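Local coordinates for molybdenum ABC transporter, periplasmic molybdenum-binding protein (Vibrio cholerae, PDB 4RXL) that binds tungstate and probably serves as the ModA-family periplasmic binding protein of a molybdate ABC transporter, at residues 151-156 with 172-177; 52-57 with 206-211; 105-110 with 137-142. All blocks are in the same frame, centred on the assembly; numbering follows the deposited sequence.

Interaction 1. Residues 151-156 with 172-177. With WO4 (tungstate(VI)ion), chain B.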
loop_
_atom_site.group_PDB
_atom_site.type_symbol
_atom_site.label_atom_id
_atom_site.label_comp_id
_atom_site.label_asym_id
_atom_site.label_seq_id
_atom_site.Cartn_x
_atom_site.Cartn_y
_atom_site.Cartn_z
ATOM N N ASN A 151 -2.020 10.248 -5.826
ATOM C CA ASN A 151 -0.595 10.052 -5.495
ATOM C C ASN A 151 -0.278 8.886 -4.550
ATOM O O ASN A 151 0.888 8.458 -4.440
ATOM C CB ASN A 151 -0.006 11.319 -4.863
ATOM C CG ASN A 151 0.029 12.477 -5.805
ATOM O OD1 ASN A 151 -0.355 12.364 -6.958
ATOM N ND2 ASN A 151 0.462 13.617 -5.307
ATOM N N ASN A 152 -1.285 8.381 -3.832
ATOM C CA ASN A 152 -1.110 7.210 -2.990
ATOM C C ASN A 152 -2.443 6.553 -2.737
ATOM O O ASN A 152 -3.490 7.144 -3.051
ATOM C CB ASN A 152 -0.359 7.555 -1.691
ATOM C CG ASN A 152 -1.146 8.430 -0.759
ATOM O OD1 ASN A 152 -2.244 8.048 -0.308
ATOM N ND2 ASN A 152 -0.587 9.553 -0.395
ATOM N N VAL A 153 -2.391 5.329 -2.211
ATOM C CA VAL A 153 -3.593 4.540 -2.047
ATOM C C VAL A 153 -4.559 5.148 -1.029
ATOM O O VAL A 153 -5.760 4.969 -1.163
ATOM C CB VAL A 153 -3.246 3.090 -1.728
ATOM C CG1 VAL A 153 -2.758 2.900 -0.315
ATOM C CG2 VAL A 153 -4.440 2.201 -2.029
ATOM N N ARG A 154 -4.075 5.880 -0.026
ATOM C CA ARG A 154 -4.980 6.482 0.928
ATOM C C ARG A 154 -5.758 7.647 0.335
ATOM O O ARG A 154 -6.883 7.910 0.748
ATOM C CB ARG A 154 -4.233 6.835 2.212
ATOM C CG ARG A 154 -3.757 5.599 2.978
ATOM C CD ARG A 154 -4.912 4.779 3.533
ATOM N NE ARG A 154 -4.526 3.623 4.359
ATOM C CZ ARG A 154 -4.347 3.655 5.674
ATOM N NH1 ARG A 154 -4.497 4.789 6.348
ATOM N NH2 ARG A 154 -4.006 2.542 6.325
ATOM N N LEU A 155 -5.185 8.330 -0.651
ATOM C CA LEU A 155 -5.913 9.393 -1.331
ATOM C C LEU A 155 -6.985 8.791 -2.232
ATOM O O LEU A 155 -8.024 9.396 -2.434
ATOM C CB LEU A 155 -4.957 10.278 -2.112
ATOM C CG LEU A 155 -4.030 11.149 -1.232
ATOM C CD1 LEU A 155 -2.913 11.742 -2.080
ATOM C CD2 LEU A 155 -4.761 12.259 -0.484
ATOM N N ALA A 156 -6.701 7.605 -2.787
ATOM C CA ALA A 156 -7.718 6.863 -3.529
ATOM C C ALA A 156 -8.856 6.453 -2.591
ATOM O O ALA A 156 -10.038 6.642 -2.907
ATOM C CB ALA A 156 -7.102 5.632 -4.182
ATOM N N LYS A 172 -6.871 -4.471 1.098
ATOM C CA LYS A 172 -7.747 -5.025 2.119
ATOM C C LYS A 172 -7.587 -4.260 3.425
ATOM O O LYS A 172 -8.574 -3.913 4.066
ATOM C CB LYS A 172 -7.449 -6.516 2.316
ATOM C CG LYS A 172 -8.135 -7.187 3.494
ATOM C CD LYS A 172 -9.610 -7.383 3.274
ATOM C CE LYS A 172 -10.186 -8.292 4.352
ATOM N NZ LYS A 172 -9.515 -9.630 4.388
ATOM N N THR A 173 -6.350 -3.952 3.792
ATOM C CA THR A 173 -6.078 -3.244 5.056
ATOM C C THR A 173 -6.628 -1.831 5.049
ATOM O O THR A 173 -7.010 -1.313 6.096
ATOM C CB THR A 173 -4.582 -3.220 5.366
ATOM O OG1 THR A 173 -3.919 -2.656 4.243
ATOM C CG2 THR A 173 -4.045 -4.612 5.654
ATOM N N ASP A 174 -6.709 -1.189 3.882
ATOM C CA ASP A 174 -7.245 0.178 3.811
ATOM C C ASP A 174 -8.756 0.126 4.047
ATOM O O ASP A 174 -9.311 0.901 4.824
ATOM C CB ASP A 174 -6.966 0.821 2.454
ATOM C CG ASP A 174 -5.501 0.907 2.116
ATOM O OD1 ASP A 174 -4.685 1.351 2.959
ATOM O OD2 ASP A 174 -5.174 0.543 0.987
ATOM N N ALA A 175 -9.437 -0.806 3.394
ATOM C CA ALA A 175 -10.878 -0.971 3.597
ATOM C C ALA A 175 -11.207 -1.315 5.043
ATOM O O ALA A 175 -12.151 -0.750 5.628
ATOM C CB ALA A 175 -11.422 -2.040 2.652
ATOM N N LEU A 176 -10.392 -2.181 5.649
ATOM C CA LEU A 176 -10.670 -2.714 6.997
ATOM C C LEU A 176 -10.755 -1.617 8.060
ATOM O O LEU A 176 -11.526 -1.740 9.006
ATOM C CB LEU A 176 -9.594 -3.740 7.392
ATOM C CG LEU A 176 -9.960 -4.819 8.401
ATOM C CD1 LEU A 176 -11.028 -5.749 7.836
ATOM C CD2 LEU A 176 -8.705 -5.593 8.779
ATOM N N LEU A 177 -9.976 -0.550 7.904
ATOM C CA LEU A 177 -9.928 0.535 8.887
ATOM C C LEU A 177 -10.964 1.626 8.647
ATOM O O LEU A 177 -11.185 2.472 9.519
ATOM C CB LEU A 177 -8.518 1.164 8.945
ATOM C CG LEU A 177 -7.407 0.387 9.685
ATOM C CD1 LEU A 177 -6.553 1.344 10.495
ATOM C CD2 LEU A 177 -7.892 -0.735 10.604
HETATM W W WO4 B . 1.054 2.638 -1.612
HETATM O O1 WO4 B . 0.040 4.368 -1.777
HETATM O O2 WO4 B . 0.533 1.192 -2.962
HETATM O O3 WO4 B . 3.063 3.022 -1.830
HETATM O O4 WO4 B . 0.718 1.816 0.251
HETATM O O HOH W 1 -3.708 -0.093 4.871
#

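Interaction 2. Residues 52-57 with 206-211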
loop_
_atom_site.group_PDB
_atom_site.type_symbol
_atom_site.label_atom_id
_atom_site.label_comp_id
_atom_site.label_asym_id
_atom_site.label_seq_id
_atom_site.Cartn_x
_atom_site.Cartn_y
_atom_site.Cartn_z
ATOM N N PRO A 52 16.927 12.465 4.086
ATOM C CA PRO A 52 17.392 11.648 5.213
ATOM C C PRO A 52 16.338 10.615 5.552
ATOM O O PRO A 52 15.146 10.919 5.760
ATOM C CB PRO A 52 17.588 12.655 6.356
ATOM C CG PRO A 52 17.544 13.999 5.723
ATOM C CD PRO A 52 16.707 13.866 4.487
ATOM N N ALA A 53 16.766 9.380 5.516
ATOM C CA ALA A 53 15.873 8.279 5.699
ATOM C C ALA A 53 16.736 7.174 6.236
ATOM O O ALA A 53 17.807 6.917 5.711
ATOM C CB ALA A 53 15.236 7.875 4.389
ATOM N N ASP A 54 16.308 6.587 7.337
ATOM C CA ASP A 54 17.028 5.473 7.942
ATOM C C ASP A 54 16.438 4.147 7.509
ATOM O O ASP A 54 17.155 3.172 7.350
ATOM C CB ASP A 54 17.020 5.623 9.457
ATOM C CG ASP A 54 17.768 6.881 9.914
ATOM O OD1 ASP A 54 19.020 6.896 9.831
ATOM O OD2 ASP A 54 17.117 7.872 10.344
ATOM N N LEU A 55 15.134 4.124 7.335
ATOM C CA LEU A 55 14.378 2.917 6.976
ATOM C C LEU A 55 13.358 3.261 5.936
ATOM O O LEU A 55 12.774 4.365 5.976
ATOM C CB LEU A 55 13.609 2.363 8.184
ATOM C CG LEU A 55 14.347 1.869 9.427
ATOM C CD1 LEU A 55 13.320 1.418 10.451
ATOM C CD2 LEU A 55 15.284 0.742 9.065
ATOM N N PHE A 56 13.093 2.297 5.067
ATOM C CA PHE A 56 12.079 2.413 4.018
ATOM C C PHE A 56 11.209 1.179 3.930
ATOM O O PHE A 56 11.700 0.087 3.815
ATOM C CB PHE A 56 12.774 2.649 2.671
ATOM C CG PHE A 56 11.832 2.721 1.463
ATOM C CD1 PHE A 56 10.670 3.483 1.453
ATOM C CD2 PHE A 56 12.151 2.035 0.314
ATOM C CE1 PHE A 56 9.881 3.552 0.302
ATOM C CE2 PHE A 56 11.344 2.081 -0.807
ATOM C CZ PHE A 56 10.226 2.857 -0.821
ATOM N N ILE A 57 9.903 1.345 4.006
ATOM C CA ILE A 57 8.964 0.243 3.804
ATOM C C ILE A 57 8.193 0.536 2.533
ATOM O O ILE A 57 7.463 1.517 2.441
ATOM C CB ILE A 57 7.976 0.103 4.988
ATOM C CG1 ILE A 57 8.759 -0.214 6.277
ATOM C CG2 ILE A 57 6.887 -0.941 4.709
ATOM C CD1 ILE A 57 7.899 -0.155 7.533
ATOM N N ALA A 206 23.123 1.573 14.848
ATOM C CA ALA A 206 22.657 0.571 15.797
ATOM C C ALA A 206 21.157 0.716 16.009
ATOM O O ALA A 206 20.438 -0.276 16.071
ATOM C CB ALA A 206 23.395 0.702 17.109
ATOM N N ALA A 207 20.696 1.957 16.112
ATOM C CA ALA A 207 19.280 2.242 16.291
ATOM C C ALA A 207 18.442 1.715 15.132
ATOM O O ALA A 207 17.345 1.228 15.373
ATOM C CB ALA A 207 19.052 3.738 16.461
ATOM N N SER A 208 18.934 1.834 13.890
ATOM C CA SER A 208 18.219 1.288 12.707
ATOM C C SER A 208 18.116 -0.241 12.836
ATOM O O SER A 208 17.065 -0.834 12.534
ATOM C CB SER A 208 18.919 1.638 11.376
ATOM O OG SER A 208 19.017 3.045 11.115
ATOM N N ALA A 209 19.212 -0.875 13.262
ATOM C CA ALA A 209 19.242 -2.340 13.434
ATOM C C ALA A 209 18.276 -2.862 14.518
ATOM O O ALA A 209 17.619 -3.907 14.334
ATOM C CB ALA A 209 20.667 -2.815 13.723
ATOM N N GLU A 210 18.204 -2.153 15.647
ATOM C CA GLU A 210 17.281 -2.516 16.735
ATOM C C GLU A 210 15.811 -2.328 16.321
ATOM O O GLU A 210 14.958 -3.135 16.672
ATOM C CB GLU A 210 17.583 -1.720 17.996
ATOM C CG GLU A 210 18.951 -2.054 18.582
ATOM C CD GLU A 210 19.350 -1.169 19.745
ATOM O OE1 GLU A 210 20.570 -1.090 20.023
ATOM O OE2 GLU A 210 18.456 -0.560 20.376
ATOM N N TRP A 211 15.520 -1.281 15.568
ATOM C CA TRP A 211 14.170 -1.122 15.012
ATOM C C TRP A 211 13.780 -2.290 14.115
ATOM O O TRP A 211 12.670 -2.834 14.212
ATOM C CB TRP A 211 14.035 0.183 14.214
ATOM C CG TRP A 211 13.072 1.113 14.823
ATOM C CD1 TRP A 211 13.341 2.190 15.630
ATOM C CD2 TRP A 211 11.653 1.037 14.716
ATOM N NE1 TRP A 211 12.164 2.796 16.018
ATOM C CE2 TRP A 211 11.116 2.102 15.472
ATOM C CE3 TRP A 211 10.784 0.173 14.056
ATOM C CZ2 TRP A 211 9.748 2.316 15.573
ATOM C CZ3 TRP A 211 9.429 0.393 14.156
ATOM C CH2 TRP A 211 8.924 1.442 14.909
#

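Interaction 3. Residues 105-110 with 137-142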
loop_
_atom_site.group_PDB
_atom_site.type_symbol
_atom_site.label_atom_id
_atom_site.label_comp_id
_atom_site.label_asym_id
_atom_site.label_seq_id
_atom_site.Cartn_x
_atom_site.Cartn_y
_atom_site.Cartn_z
ATOM N N ALA A 105 -19.124 -3.956 -19.338
ATOM C CA ALA A 105 -20.377 -3.207 -19.260
ATOM C C ALA A 105 -20.890 -3.054 -17.830
ATOM O O ALA A 105 -21.519 -2.053 -17.501
ATOM C CB ALA A 105 -21.441 -3.865 -20.128
ATOM N N ALA A 106 -20.622 -4.038 -16.976
ATOM C CA ALA A 106 -21.036 -3.946 -15.580
ATOM C C ALA A 106 -20.173 -2.923 -14.825
ATOM O O ALA A 106 -20.655 -2.282 -13.889
ATOM C CB ALA A 106 -20.956 -5.306 -14.911
ATOM N N TRP A 107 -18.905 -2.788 -15.220
ATOM C CA TRP A 107 -18.039 -1.724 -14.687
ATOM C C TRP A 107 -18.573 -0.347 -15.086
ATOM O O TRP A 107 -18.635 0.549 -14.265
ATOM C CB TRP A 107 -16.604 -1.845 -15.194
ATOM C CG TRP A 107 -15.781 -2.883 -14.560
ATOM C CD1 TRP A 107 -15.633 -4.165 -14.971
ATOM C CD2 TRP A 107 -14.935 -2.727 -13.418
ATOM N NE1 TRP A 107 -14.759 -4.838 -14.143
ATOM C CE2 TRP A 107 -14.324 -3.978 -13.176
ATOM C CE3 TRP A 107 -14.651 -1.659 -12.548
ATOM C CZ2 TRP A 107 -13.414 -4.186 -12.128
ATOM C CZ3 TRP A 107 -13.747 -1.875 -11.493
ATOM C CH2 TRP A 107 -13.153 -3.131 -11.293
ATOM N N GLN A 108 -18.988 -0.178 -16.337
ATOM C CA GLN A 108 -19.413 1.141 -16.794
ATOM C C GLN A 108 -20.761 1.540 -16.187
ATOM O O GLN A 108 -21.029 2.723 -16.005
ATOM C CB GLN A 108 -19.420 1.212 -18.329
ATOM C CG GLN A 108 -18.117 0.714 -18.966
ATOM C CD GLN A 108 -17.514 1.661 -19.995
ATOM O OE1 GLN A 108 -17.314 2.851 -19.732
ATOM N NE2 GLN A 108 -17.186 1.121 -21.167
ATOM N N THR A 109 -21.591 0.553 -15.863
ATOM C CA THR A 109 -22.857 0.769 -15.158
ATOM C C THR A 109 -22.667 1.212 -13.705
ATOM O O THR A 109 -23.351 2.125 -13.246
ATOM C CB THR A 109 -23.730 -0.504 -15.180
ATOM O OG1 THR A 109 -24.165 -0.764 -16.521
ATOM C CG2 THR A 109 -24.963 -0.353 -14.289
ATOM N N ALA A 110 -21.774 0.547 -12.983
ATOM C CA ALA A 110 -21.448 0.929 -11.619
ATOM C C ALA A 110 -20.777 2.297 -11.533
ATOM O O ALA A 110 -21.012 3.032 -10.610
ATOM C CB ALA A 110 -20.555 -0.119 -10.981
ATOM N N ALA A 137 -8.575 -9.128 -15.792
ATOM C CA ALA A 137 -10.040 -9.180 -16.033
ATOM C C ALA A 137 -10.453 -8.951 -17.502
ATOM O O ALA A 137 -11.602 -9.217 -17.893
ATOM C CB ALA A 137 -10.755 -8.158 -15.174
ATOM N N GLY A 138 -9.530 -8.447 -18.319
ATOM C CA GLY A 138 -9.820 -8.203 -19.732
ATOM C C GLY A 138 -10.619 -6.931 -19.964
ATOM O O GLY A 138 -11.281 -6.781 -21.006
ATOM N N VAL A 139 -10.526 -5.993 -19.024
ATOM C CA VAL A 139 -11.343 -4.780 -19.034
ATOM C C VAL A 139 -10.499 -3.492 -18.975
ATOM O O VAL A 139 -11.051 -2.408 -18.875
ATOM C CB VAL A 139 -12.367 -4.808 -17.881
ATOM C CG1 VAL A 139 -11.678 -4.627 -16.537
ATOM C CG2 VAL A 139 -13.436 -3.748 -18.056
ATOM N N TRP A 140 -9.173 -3.603 -19.076
ATOM C CA TRP A 140 -8.304 -2.430 -18.957
ATOM C C TRP A 140 -8.522 -1.400 -20.089
ATOM O O TRP A 140 -8.771 -0.238 -19.795
ATOM C CB TRP A 140 -6.835 -2.848 -18.839
ATOM C CG TRP A 140 -5.876 -1.702 -18.871
ATOM C CD1 TRP A 140 -4.994 -1.409 -19.868
ATOM C CD2 TRP A 140 -5.694 -0.695 -17.868
ATOM N NE1 TRP A 140 -4.269 -0.290 -19.547
ATOM C CE2 TRP A 140 -4.684 0.170 -18.327
ATOM C CE3 TRP A 140 -6.293 -0.433 -16.633
ATOM C CZ2 TRP A 140 -4.258 1.271 -17.597
ATOM C CZ3 TRP A 140 -5.857 0.662 -15.908
ATOM C CH2 TRP A 140 -4.851 1.498 -16.394
ATOM N N PRO A 141 -8.458 -1.817 -21.370
ATOM C CA PRO A 141 -8.648 -0.823 -22.442
ATOM C C PRO A 141 -9.904 0.052 -22.302
ATOM O O PRO A 141 -9.863 1.226 -22.652
ATOM C CB PRO A 141 -8.714 -1.684 -23.702
ATOM C CG PRO A 141 -7.908 -2.891 -23.361
ATOM C CD PRO A 141 -8.225 -3.163 -21.923
ATOM N N GLU A 142 -10.993 -0.513 -21.786
ATOM C CA GLU A 142 -12.214 0.249 -21.474
ATOM C C GLU A 142 -12.094 1.212 -20.274
ATOM O O GLU A 142 -12.624 2.313 -20.310
ATOM C CB GLU A 142 -13.382 -0.707 -21.210
ATOM C CG GLU A 142 -13.965 -1.355 -22.465
ATOM C CD GLU A 142 -13.534 -2.798 -22.677
ATOM O OE1 GLU A 142 -12.588 -3.258 -22.011
ATOM O OE2 GLU A 142 -14.156 -3.480 -23.517
#

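Interaction 1. Residues 151-156 with 172-177
Arg154 and Asp174 form a salt bridge whose two flat groups stand almost perpendicular, the guanidinium and carboxylate planes being 84° apart, instead of the coplanar, two-bond pairing often seen between these groups. One bond carries it: Arg154 NE donates to Asp174 OD1 at 2.7 Å, with an N-H...O angle of 161°. The acceptor lies at the edge of the guanidinium, near its plane, whereas NE meets OD1 from above the carboxylate plane. The arginine chain bends at chi2 and then runs straight through chi3, which carries NE to Asp174 on helix 172-177. Next to the bridge a water accepts from Arg154 NH2 at 3.0 Å and from Thr173 OG1. The same water donates to Asp174 OD1 at 2.6 Å, so that OD1 is gripped by two donors. Asp174 OD2 is taken by the backbone N of Tyr171, and Arg154 NH1 by Asn16 OD1, which fixes both groups in rotation and ties in helix 15-28.

Val153 lies between this network and the ligand. Its CG2 comes within 3.5 Å of Asp174 OD2. On the ligand side, Val153 N donates to tungstate O1 at 2.6 Å, nearly straight at 168°. The N-H belongs to the first turn of helix 153-161, whose start is marked by Asn152: OD1 of this N-cap accepts from Leu155 N at 3.0 Å and, weakly, from Arg154 N. The helix dipole would favour an anion at this end. Ser13 OG, Ser40 OG, Tyr171 OH and Ala126 N also bond the oxyanion. Neutral donors gathered around a tetrahedral oxyanion at a helix N-terminus are characteristic of the ModA-type binding site in periplasmic binding proteins.

Interaction 2. Residues 52-57 with 206-211
Leu55, the first residue of strand 55-57, and Trp211 of helix 206-215 meet through aliphatic carbon, and the path of the leucine side chain traces most of the contact. The side chain leaves the strand toward the helix. From CB the chain runs to CG, which lies anti to the carbonyl carbon (chi1 -63°), and there it forks. With chi2 at 179°, CD1 stands anti to CA, and this branch continues the line of the chain out to the tryptophan. Leu55 CD1 ends 4.0 Å from Trp211 CB, its closest approach to the helix; relative to the indole it sits obliquely, and the two side chains cross at about a right angle. The other branch reaches the preceding turn, where Leu55 CD2 is 4.2 Å from the carbonyl oxygen Ser208 O and 4.4 Å from Ser208 CB. One leucine thus touches two positions three residues apart, on the same side of the helix.

Asp54 makes the neighbouring contact. Its CB lies 3.7 Å from Ser208 OG, but Asp54 OD1 is 4.1 Å from Ser208 OG, too far for a hydrogen bond, and the polar ends turn to other partners. Asp54 OD2 accepts from the backbone N of His7, OD1 pairs with Lys205 in a salt bridge, and Asn203 joins aspartate and serine, its ND2 donating to Asp54 OD1 and its OD1 bonding Ser208 OG. Leu6 lies against Asp54, Ser208 and Trp211, while Tyr25 of helix 15-28 meets the indole with planes at about 45°.

Strand 55-57 runs parallel to 6-11 and antiparallel to 195-201, with helix 206-215 packed over their ends: the layered alpha/beta packing of a periplasmic-binding-protein lobe.

Interaction 3. Residues 105-110 with 137-142
Trp107 and Val139 form the apolar centre of this contact. Val139 CG2 lies 3.8 Å from Trp107 CD1, approaching the indole obliquely, and the two side chains cross at about a right angle. The second methyl, Val139 CG1, is 3.9 Å from Trp107 NE1. Beside this pair, Gln108 NE2 comes to 4.2 Å from Glu142 CB, a loose approach, with no hydrogen bond between the two residues.

Further out, Trp107 NE1 donates to the carbonyl of Leu101, which sets the rotation of the indole, and Phe99 meets the ring edge-to-face, while Gln108 OE1 accepts from Arg146 NE. Val139 is placed by the turn between two helices: Gly138, with phi of +79°, ends the preceding helix in a Schellman motif, and Val139 follows at once as the N-cap residue of the next.

Leu134 of helix 125-137 touches both Trp107 and Val139, and Ala104, at the start of helix 104-111, touches Val139 and Glu142. Helix 104-111 thereby packs against the junction where helix 125-137 gives way to helix 140-143, just ahead of strand 147-150.

In the fold
Interactions 2 and 3 lie on opposite sides of the chain's centre, about 42 Å apart from centre to centre, while the centre of interaction 1 is about 24 Å from that of the former and about 22 Å from that of the latter. None touches another. Along the chain, interaction 3 closes before interaction 1 opens, and both fall between residues 57 and 206, the two halves of interaction 2. Strand 147-150 leads from the helices of interaction 3 to helix 153-161 of interaction 1, and helix 15-28 touches both interactions 1 and 2. This spacing fits a two-lobed binding protein: interactions 2 and 3 pack the distant ends, and interaction 1 borders the central tungstate.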